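Local structure of uncharacterized protein SP1917 (Streptococcus pneumoniae, 3C9P) at residues Lys7-Lys12 with Gln94-Leu99; Thr38-Gly43 with Asp100-Trp105; Asp56-Tyr59 with Phe63-Ala66. The protein is of unknown function, a small, mainly helical bacterial protein of the DUF2200 family. One frame throughout, in Å; residues are numbered along the deposited sequence. Where two conformers were deposited one is given.

In the fold
Interactions 1 and 2 share the long helix 91-107 of this mostly helical chain; in interaction 3, Tyr-59 and Phe-63 touch it at Leu-99. Consecutive turns are used, 94-99 against the segment that leads into helix 13-26 and 100-105 against the end of helix 31-42; the two centres are about 12 Å apart, and along the chain their segments interleave. Interaction 3, at helix 59-64 and the loops at its two ends, falls between the halves of both others in sequence. Its centre lies about 9 Å from that of interaction 1 and about 15 Å from interaction 2's. Leu-99 packs on Thr-38 and Leu-41, and Met-11 O probably accepts a hydrogen bond from Tyr-59 N, linking all three directly.

Interaction 1 (Lys7-Lys12 with Gln94-Leu99); sequences KLYNMK and QEIRRL
Leu-8 and Tyr-9 both pack on Ile-96, and these apolar contacts carry the meeting. Leu-8 and Ile-96 reach toward each other tip to tip, with CD2 of Leu-8 3.8 Å from CG2 of Ile-96. The other branch of Ile-96 serves the tyrosine: CD1 of Ile-96 lies 3.7 Å from CE1 of Tyr-9, and the two side chains meet at a slant. With CG1 beside the backbone N (chi1 -75°) and CG2 beside the carbonyl carbon, the isoleucine spreads its branches to two different neighbours.

Polar groups border the apolar patch without bonding across it. Arg-97, bent at chi2 (-63°), brings NH1 to 4.2 Å from CD2 of Leu-8; its guanidinium is held by a salt bridge to Asp-100 and a hydrogen bond to the carbonyl of Ala-3. Tyr-9 OH bonds to Asp-90, which anchors the ring at its far end.

Loop-on-helix packing of this sort, buried and without cross-segment hydrogen bonds, fastens the N-terminal segment of a small helical domain to its long helix 91-107.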
loop_
_atom_site.group_PDB
_atom_site.type_symbol
_atom_site.label_atom_id
_atom_site.label_comp_id
_atom_site.label_asym_id
_atom_site.label_seq_id
_atom_site.Cartn_x
_atom_site.Cartn_y
_atom_site.Cartn_z
ATOM N N LYS A 7 14.102 6.100 7.263
ATOM C CA LYS A 7 13.388 6.930 8.247
ATOM C C LYS A 7 11.873 6.661 8.195
ATOM O O LYS A 7 11.200 6.685 9.226
ATOM C CB LYS A 7 13.699 8.436 8.058
ATOM C CG LYS A 7 15.164 8.764 8.423
ATOM C CD LYS A 7 15.601 10.222 8.232
ATOM C CE LYS A 7 17.145 10.287 8.395
ATOM N NZ LYS A 7 17.783 11.616 8.079
ATOM N N LEU A 8 11.351 6.378 7.008
ATOM C CA LEU A 8 9.939 5.998 6.865
ATOM C C LEU A 8 9.520 4.809 7.752
ATOM O O LEU A 8 8.407 4.777 8.284
ATOM C CB LEU A 8 9.637 5.659 5.399
ATOM C CG LEU A 8 8.208 5.281 5.037
ATOM C CD1 LEU A 8 7.181 6.396 5.378
ATOM C CD2 LEU A 8 8.167 4.967 3.555
ATOM N N TYR A 9 10.395 3.824 7.882
ATOM C CA TYR A 9 10.045 2.598 8.597
ATOM C C TYR A 9 9.657 2.870 10.048
ATOM O O TYR A 9 8.911 2.098 10.636
ATOM C CB TYR A 9 11.205 1.617 8.582
ATOM C CG TYR A 9 11.705 1.188 7.219
ATOM C CD1 TYR A 9 10.959 1.431 6.045
ATOM C CD2 TYR A 9 12.919 0.499 7.106
ATOM C CE1 TYR A 9 11.420 1.036 4.818
ATOM C CE2 TYR A 9 13.388 0.079 5.870
ATOM C CZ TYR A 9 12.632 0.368 4.732
ATOM O OH TYR A 9 13.090 -0.052 3.516
ATOM N N ASN A 10 10.184 3.949 10.628
ATOM C CA ASN A 10 9.971 4.224 12.030
ATOM C C ASN A 10 8.908 5.272 12.275
ATOM O O ASN A 10 8.629 5.592 13.428
ATOM C CB ASN A 10 11.289 4.613 12.698
ATOM C CG ASN A 10 12.347 3.540 12.519
ATOM O OD1 ASN A 10 12.058 2.347 12.670
ATOM N ND2 ASN A 10 13.565 3.951 12.137
HETATM N N MSE A 11 8.329 5.816 11.203
HETATM C CA MSE A 11 7.165 6.710 11.338
HETATM C C MSE A 11 5.943 5.891 11.721
HETATM O O MSE A 11 5.828 4.743 11.332
HETATM C CB MSE A 11 6.933 7.499 10.059
HETATM C CG MSE A 11 8.159 8.379 9.745
HETATM SE SE MSE A 11 7.790 9.439 8.151
HETATM C CE MSE A 11 9.652 9.896 7.652
ATOM N N LYS A 12 5.058 6.474 12.529
ATOM C CA LYS A 12 3.887 5.730 13.005
ATOM C C LYS A 12 2.960 5.296 11.875
ATOM O O LYS A 12 2.614 6.098 11.006
ATOM C CB LYS A 12 3.131 6.531 14.067
ATOM C CG LYS A 12 3.971 6.836 15.316
ATOM C CD LYS A 12 4.394 5.590 16.054
ATOM C CE LYS A 12 5.184 5.911 17.376
ATOM N NZ LYS A 12 5.028 7.298 17.892
ATOM N N GLN A 94 10.390 -2.049 -1.027
ATOM C CA GLN A 94 9.749 -2.490 -2.259
ATOM C C GLN A 94 8.250 -2.775 -2.054
ATOM O O GLN A 94 7.447 -2.365 -2.886
ATOM C CB GLN A 94 10.518 -3.655 -2.894
ATOM C CG GLN A 94 10.025 -4.063 -4.250
ATOM C CD GLN A 94 10.848 -5.198 -4.854
ATOM O OE1 GLN A 94 10.955 -6.283 -4.281
ATOM N NE2 GLN A 94 11.417 -4.952 -6.019
ATOM N N GLU A 95 7.875 -3.428 -0.947
ATOM C CA GLU A 95 6.455 -3.691 -0.617
ATOM C C GLU A 95 5.712 -2.384 -0.341
ATOM O O GLU A 95 4.560 -2.217 -0.740
ATOM C CB GLU A 95 6.311 -4.631 0.599
ATOM C CG GLU A 95 7.037 -6.004 0.478
ATOM C CD GLU A 95 6.610 -6.844 -0.736
ATOM O OE1 GLU A 95 5.793 -6.380 -1.554
ATOM O OE2 GLU A 95 7.098 -7.991 -0.860
ATOM N N ILE A 96 6.383 -1.464 0.348
ATOM C CA ILE A 96 5.808 -0.155 0.670
ATOM C C ILE A 96 5.492 0.591 -0.630
ATOM O O ILE A 96 4.416 1.183 -0.771
ATOM C CB ILE A 96 6.765 0.664 1.568
ATOM C CG1 ILE A 96 6.719 0.108 3.007
ATOM C CG2 ILE A 96 6.470 2.193 1.500
ATOM C CD1 ILE A 96 7.778 0.713 4.021
ATOM N N ARG A 97 6.432 0.562 -1.571
ATOM C CA ARG A 97 6.252 1.265 -2.839
ATOM C C ARG A 97 5.211 0.577 -3.705
ATOM O O ARG A 97 4.528 1.245 -4.466
ATOM C CB ARG A 97 7.574 1.425 -3.589
ATOM C CG ARG A 97 8.559 2.392 -2.898
ATOM C CD ARG A 97 7.967 3.816 -2.860
ATOM N NE ARG A 97 8.922 4.789 -2.341
ATOM C CZ ARG A 97 8.730 5.546 -1.263
ATOM N NH1 ARG A 97 7.618 5.456 -0.562
ATOM N NH2 ARG A 97 9.663 6.408 -0.894
ATOM N N ARG A 98 5.063 -0.741 -3.579
ATOM C CA ARG A 98 3.958 -1.417 -4.293
ATOM C C ARG A 98 2.606 -0.925 -3.773
ATOM O O ARG A 98 1.694 -0.659 -4.575
ATOM C CB ARG A 98 4.056 -2.942 -4.187
ATOM C CG ARG A 98 5.175 -3.542 -4.998
ATOM C CD ARG A 98 5.336 -5.022 -4.699
ATOM N NE ARG A 98 6.353 -5.598 -5.581
ATOM C CZ ARG A 98 7.216 -6.553 -5.258
ATOM N NH1 ARG A 98 7.244 -7.074 -4.037
ATOM N NH2 ARG A 98 8.066 -6.987 -6.174
ATOM N N LEU A 99 2.472 -0.759 -2.457
ATOM C CA LEU A 99 1.229 -0.113 -1.947
ATOM C C LEU A 99 1.026 1.315 -2.489
ATOM O O LEU A 99 -0.095 1.704 -2.882
ATOM C CB LEU A 99 1.120 -0.143 -0.412
ATOM C CG LEU A 99 -0.202 0.453 0.122
ATOM C CD1 LEU A 99 -1.416 -0.317 -0.390
ATOM C CD2 LEU A 99 -0.198 0.529 1.654
#

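Interaction 2 (Thr38-Gly43 with Asp100-Trp105); sequences TSWLTG and DKLVDW. With EDO (1,2-ethanediol), chain B.
Leu-102 meets both Trp-40 and Leu-41, and its methyl CD1 does all the close touching. The leucine, with CG beside the backbone N (chi1 -57°), sends this one branch from helix 91-107 to the last turns of helix 31-42, and it loses more surface than any other residue of the two segments.

Trp-40 takes the methyl at the edge of its indole, near the ring plane. CD1 of Leu-102 is 4.0 Å from CZ3 of Trp-40 and equally close to CE3, so it sits against the bond between these two atoms of the six-membered ring. The two side chains cross at about a right angle. The indole also leans on Leu-116 of helix 112-119, and its NE1 donates to Glu-120, so the nitrogen finds its partner away from the leucine.

Leu-41 contributes its first side-chain carbon: CB of Leu-41 is 4.0 Å from CD1 of Leu-102, while the rest of its side chain leans on Leu-99 and Arg-73. Val-115 and Tyr-119 of helix 112-119 also touch Leu-102, which therefore has neighbours from two other helices.

Just beyond these residues the helix 31-42 ends. Thr-38 O is gripped twice, by Thr-42 N at 3.0 Å and by Thr-42 OG1 at 2.8 Å, from opposite faces of its plane, and Gly-43 leaves the helix with positive phi. At the start of 100-105, Asp-100 takes a weak bond from an ethanediol, probably from the crystallisation liquor, O2 to OD1 at 3.4 Å.

Across the helices no hydrogen bond or salt bridge forms; the contact rests on one methyl set against both an indole edge and CB of Leu-41, so apolar burial holds these turns together.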
loop_
_atom_site.group_PDB
_atom_site.type_symbol
_atom_site.label_atom_id
_atom_site.label_comp_id
_atom_site.label_asym_id
_atom_site.label_seq_id
_atom_site.Cartn_x
_atom_site.Cartn_y
_atom_site.Cartn_z
ATOM N N THR A 38 -4.907 -2.486 0.329
ATOM C CA THR A 38 -3.905 -2.781 1.350
ATOM C C THR A 38 -4.090 -4.235 1.826
ATOM O O THR A 38 -3.117 -4.987 1.939
ATOM C CB THR A 38 -4.010 -1.809 2.541
ATOM O OG1 THR A 38 -3.850 -0.464 2.059
ATOM C CG2 THR A 38 -2.933 -2.117 3.597
ATOM N N SER A 39 -5.326 -4.595 2.137
ATOM C CA SER A 39 -5.677 -5.970 2.522
ATOM C C SER A 39 -5.258 -7.005 1.450
ATOM O O SER A 39 -4.656 -8.032 1.754
ATOM C CB SER A 39 -7.185 -6.053 2.746
ATOM O OG SER A 39 -7.566 -7.391 3.072
ATOM N N TRP A 40 -5.574 -6.711 0.195
ATOM C CA TRP A 40 -5.191 -7.578 -0.920
ATOM C C TRP A 40 -3.679 -7.807 -0.974
ATOM O O TRP A 40 -3.213 -8.943 -1.040
ATOM C CB TRP A 40 -5.697 -6.976 -2.238
ATOM C CG TRP A 40 -5.296 -7.786 -3.432
ATOM C CD1 TRP A 40 -5.866 -8.932 -3.891
ATOM C CD2 TRP A 40 -4.225 -7.492 -4.309
ATOM N NE1 TRP A 40 -5.217 -9.369 -5.015
ATOM C CE2 TRP A 40 -4.208 -8.491 -5.298
ATOM C CE3 TRP A 40 -3.300 -6.441 -4.382
ATOM C CZ2 TRP A 40 -3.281 -8.503 -6.324
ATOM C CZ3 TRP A 40 -2.361 -6.462 -5.401
ATOM C CH2 TRP A 40 -2.380 -7.470 -6.374
ATOM N N LEU A 41 -2.920 -6.725 -0.896
ATOM C CA LEU A 41 -1.464 -6.792 -0.988
ATOM C C LEU A 41 -0.814 -7.579 0.136
ATOM O O LEU A 41 0.063 -8.426 -0.107
ATOM C CB LEU A 41 -0.857 -5.372 -1.009
ATOM C CG LEU A 41 0.661 -5.318 -0.924
ATOM C CD1 LEU A 41 1.302 -5.928 -2.211
ATOM C CD2 LEU A 41 1.128 -3.878 -0.736
ATOM N N THR A 42 -1.238 -7.290 1.362
ATOM C CA THR A 42 -0.531 -7.763 2.546
ATOM C C THR A 42 -1.106 -9.044 3.159
ATOM O O THR A 42 -0.413 -9.726 3.900
ATOM C CB THR A 42 -0.559 -6.678 3.633
ATOM O OG1 THR A 42 -1.919 -6.436 3.964
ATOM C CG2 THR A 42 0.097 -5.364 3.134
ATOM N N GLY A 43 -2.365 -9.364 2.882
ATOM C CA GLY A 43 -3.023 -10.492 3.544
ATOM C C GLY A 43 -3.703 -10.133 4.867
ATOM O O GLY A 43 -4.412 -10.953 5.434
ATOM N N ASP A 100 2.105 2.090 -2.537
ATOM C CA ASP A 100 2.007 3.454 -3.079
ATOM C C ASP A 100 1.481 3.447 -4.505
ATOM O O ASP A 100 0.713 4.349 -4.879
ATOM C CB ASP A 100 3.332 4.196 -3.048
ATOM C CG ASP A 100 3.771 4.587 -1.627
ATOM O OD1 ASP A 100 2.941 4.968 -0.773
ATOM O OD2 ASP A 100 4.982 4.535 -1.374
ATOM N N LYS A 101 1.924 2.472 -5.311
ATOM C CA LYS A 101 1.459 2.327 -6.694
ATOM C C LYS A 101 -0.041 2.011 -6.733
ATOM O O LYS A 101 -0.778 2.607 -7.530
ATOM C CB LYS A 101 2.273 1.238 -7.436
ATOM C CG LYS A 101 1.989 1.110 -8.930
ATOM C CD LYS A 101 2.365 2.376 -9.677
ATOM C CE LYS A 101 2.754 2.075 -11.110
ATOM N NZ LYS A 101 3.026 3.382 -11.793
ATOM N N LEU A 102 -0.498 1.096 -5.871
ATOM C CA LEU A 102 -1.926 0.741 -5.840
ATOM C C LEU A 102 -2.790 1.952 -5.459
ATOM O O LEU A 102 -3.858 2.164 -6.029
ATOM C CB LEU A 102 -2.205 -0.435 -4.877
ATOM C CG LEU A 102 -1.436 -1.744 -5.144
ATOM C CD1 LEU A 102 -1.692 -2.815 -4.035
ATOM C CD2 LEU A 102 -1.822 -2.301 -6.520
ATOM N N VAL A 103 -2.292 2.743 -4.511
ATOM C CA VAL A 103 -2.975 3.924 -4.029
ATOM C C VAL A 103 -2.928 5.003 -5.105
ATOM O O VAL A 103 -3.883 5.764 -5.262
ATOM C CB VAL A 103 -2.357 4.442 -2.706
ATOM C CG1 VAL A 103 -2.956 5.765 -2.320
ATOM C CG2 VAL A 103 -2.661 3.440 -1.580
ATOM N N ASP A 104 -1.831 5.059 -5.854
ATOM C CA ASP A 104 -1.787 6.001 -6.994
ATOM C C ASP A 104 -2.896 5.714 -8.006
ATOM O O ASP A 104 -3.563 6.651 -8.463
ATOM C CB ASP A 104 -0.430 6.012 -7.658
ATOM C CG ASP A 104 -0.206 7.279 -8.494
ATOM O OD1 ASP A 104 -0.528 8.400 -8.026
ATOM O OD2 ASP A 104 0.291 7.123 -9.619
ATOM N N TRP A 105 -3.136 4.439 -8.323
ATOM C CA TRP A 105 -4.287 4.089 -9.170
ATOM C C TRP A 105 -5.605 4.615 -8.596
ATOM O O TRP A 105 -6.415 5.136 -9.335
ATOM C CB TRP A 105 -4.406 2.581 -9.433
ATOM C CG TRP A 105 -3.363 2.027 -10.354
ATOM C CD1 TRP A 105 -2.388 1.105 -10.030
ATOM C CD2 TRP A 105 -3.187 2.328 -11.747
ATOM N NE1 TRP A 105 -1.619 0.826 -11.138
ATOM C CE2 TRP A 105 -2.078 1.564 -12.202
ATOM C CE3 TRP A 105 -3.847 3.176 -12.654
ATOM C CZ2 TRP A 105 -1.618 1.616 -13.525
ATOM C CZ3 TRP A 105 -3.378 3.240 -13.991
ATOM C CH2 TRP A 105 -2.268 2.456 -14.410
HETATM C C1 EDO B . 5.265 6.050 1.472
HETATM O O1 EDO B . 5.003 7.281 0.798
HETATM C C2 EDO B . 4.188 5.849 2.520
HETATM O O2 EDO B . 3.069 6.673 2.193
#

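Interaction 3 (Asp56-Tyr59 with Phe63-Ala66); sequences DVTY and FRQA
Val-57 points toward the second segment and only grazes Gln-65; it also packs on Phe-13, to which its backbone is bonded, at the start of helix 13-26.

Thr-58 and Arg-64 meet through a water. Thr-58 OG1 donates to it at 2.7 Å and Arg-64 NH1 at 3.1 Å, the water lying in the guanidinium plane at its edge. The direct separation of OG1 of Thr-58 and NH1 of Arg-64 is 4.4 Å, which leaves the water to bridge them. The arginine has a stronger partner in Asp-61, with which it forms a salt bridge. Thr-58 is the N-cap of helix 59-64: its OG1 takes the backbone N of Asp-61, the classic side-chain cap of a helix's first turn, so the threonine serves the helix start and the water at once.

Tyr-59 opens the helix, and one turn on Phe-63 N gives its carbonyl a weak but nearly straight bond, 3.3 Å from N of Phe-63 to O of Tyr-59 with an angle of 172°. The two side chains lie side by side and point the same way, yet the rings form an edge-to-face pair, the edge of Phe-63 toward the face of Tyr-59: centroids are 5.2 Å apart and the planes stand at 62°. CE1 of Phe-63 comes over one face of the tyrosine, offset toward the rim, 3.6 Å from CZ of Tyr-59. Leu-99 of helix 91-107 touches both rings, and Phe-13, Val-16 and Leu-20 of helix 13-26 pack against the tyrosine.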
loop_
_atom_site.group_PDB
_atom_site.type_symbol
_atom_site.label_atom_id
_atom_site.label_comp_id
_atom_site.label_asym_id
_atom_site.label_seq_id
_atom_site.Cartn_x
_atom_site.Cartn_y
_atom_site.Cartn_z
ATOM N N ASP A 56 0.363 1.854 18.326
ATOM C CA ASP A 56 1.495 2.745 18.036
ATOM C C ASP A 56 2.545 2.085 17.150
ATOM O O ASP A 56 3.675 2.579 16.999
ATOM C CB ASP A 56 2.084 3.346 19.310
ATOM C CG ASP A 56 1.245 4.487 19.846
ATOM O OD1 ASP A 56 1.092 5.530 19.137
ATOM O OD2 ASP A 56 0.745 4.340 20.981
ATOM N N VAL A 57 2.136 1.012 16.478
ATOM C CA VAL A 57 2.991 0.285 15.533
ATOM C C VAL A 57 3.568 1.238 14.473
ATOM O O VAL A 57 2.903 2.193 14.067
ATOM C CB VAL A 57 2.187 -0.877 14.866
ATOM C CG1 VAL A 57 1.048 -0.342 14.032
ATOM C CG2 VAL A 57 3.085 -1.820 14.027
ATOM N N THR A 58 4.805 0.990 14.052
ATOM C CA THR A 58 5.421 1.788 12.998
ATOM C C THR A 58 4.977 1.297 11.644
ATOM O O THR A 58 4.518 0.143 11.490
ATOM C CB THR A 58 6.959 1.758 13.032
ATOM O OG1 THR A 58 7.424 0.434 12.731
ATOM C CG2 THR A 58 7.496 2.244 14.421
ATOM N N TYR A 59 5.097 2.177 10.663
ATOM C CA TYR A 59 4.788 1.817 9.279
ATOM C C TYR A 59 5.630 0.625 8.839
ATOM O O TYR A 59 5.116 -0.315 8.206
ATOM C CB TYR A 59 5.020 3.030 8.351
ATOM C CG TYR A 59 4.243 2.967 7.044
ATOM C CD1 TYR A 59 2.842 2.895 7.036
ATOM C CD2 TYR A 59 4.917 3.000 5.816
ATOM C CE1 TYR A 59 2.117 2.867 5.823
ATOM C CE2 TYR A 59 4.216 2.934 4.610
ATOM C CZ TYR A 59 2.827 2.875 4.621
ATOM O OH TYR A 59 2.151 2.810 3.436
ATOM N N PHE A 63 4.299 -3.472 7.680
ATOM C CA PHE A 63 4.791 -4.264 6.551
ATOM C C PHE A 63 5.630 -5.484 6.918
ATOM O O PHE A 63 5.494 -6.525 6.262
ATOM C CB PHE A 63 5.509 -3.370 5.527
ATOM C CG PHE A 63 4.565 -2.597 4.694
ATOM C CD1 PHE A 63 4.027 -1.419 5.155
ATOM C CD2 PHE A 63 4.142 -3.095 3.464
ATOM C CE1 PHE A 63 3.092 -0.678 4.367
ATOM C CE2 PHE A 63 3.225 -2.366 2.679
ATOM C CZ PHE A 63 2.702 -1.166 3.145
ATOM N N ARG A 64 6.472 -5.378 7.949
ATOM C CA ARG A 64 7.304 -6.525 8.348
ATOM C C ARG A 64 6.439 -7.682 8.808
ATOM O O ARG A 64 6.822 -8.834 8.657
ATOM C CB ARG A 64 8.312 -6.180 9.448
ATOM C CG ARG A 64 9.407 -5.221 9.022
ATOM C CD ARG A 64 10.338 -4.933 10.212
ATOM N NE ARG A 64 11.370 -3.958 9.831
ATOM C CZ ARG A 64 11.396 -2.682 10.210
ATOM N NH1 ARG A 64 10.468 -2.195 11.030
ATOM N NH2 ARG A 64 12.378 -1.886 9.778
ATOM N N GLN A 65 5.285 -7.368 9.369
ATOM C CA GLN A 65 4.405 -8.394 9.962
ATOM C C GLN A 65 3.183 -8.791 9.125
ATOM O O GLN A 65 2.265 -9.512 9.620
ATOM C CB GLN A 65 3.985 -7.936 11.358
ATOM C CG GLN A 65 5.190 -7.852 12.311
ATOM C CD GLN A 65 4.827 -7.244 13.654
ATOM O OE1 GLN A 65 4.465 -6.071 13.738
ATOM N NE2 GLN A 65 4.918 -8.040 14.708
ATOM N N ALA A 66 3.166 -8.353 7.872
ATOM C CA ALA A 66 2.084 -8.706 6.946
ATOM C C ALA A 66 1.928 -10.217 6.923
ATOM O O ALA A 66 2.924 -10.960 6.831
ATOM C CB ALA A 66 2.370 -8.188 5.549
HETATM O O HOH W 1 10.098 0.381 12.695
#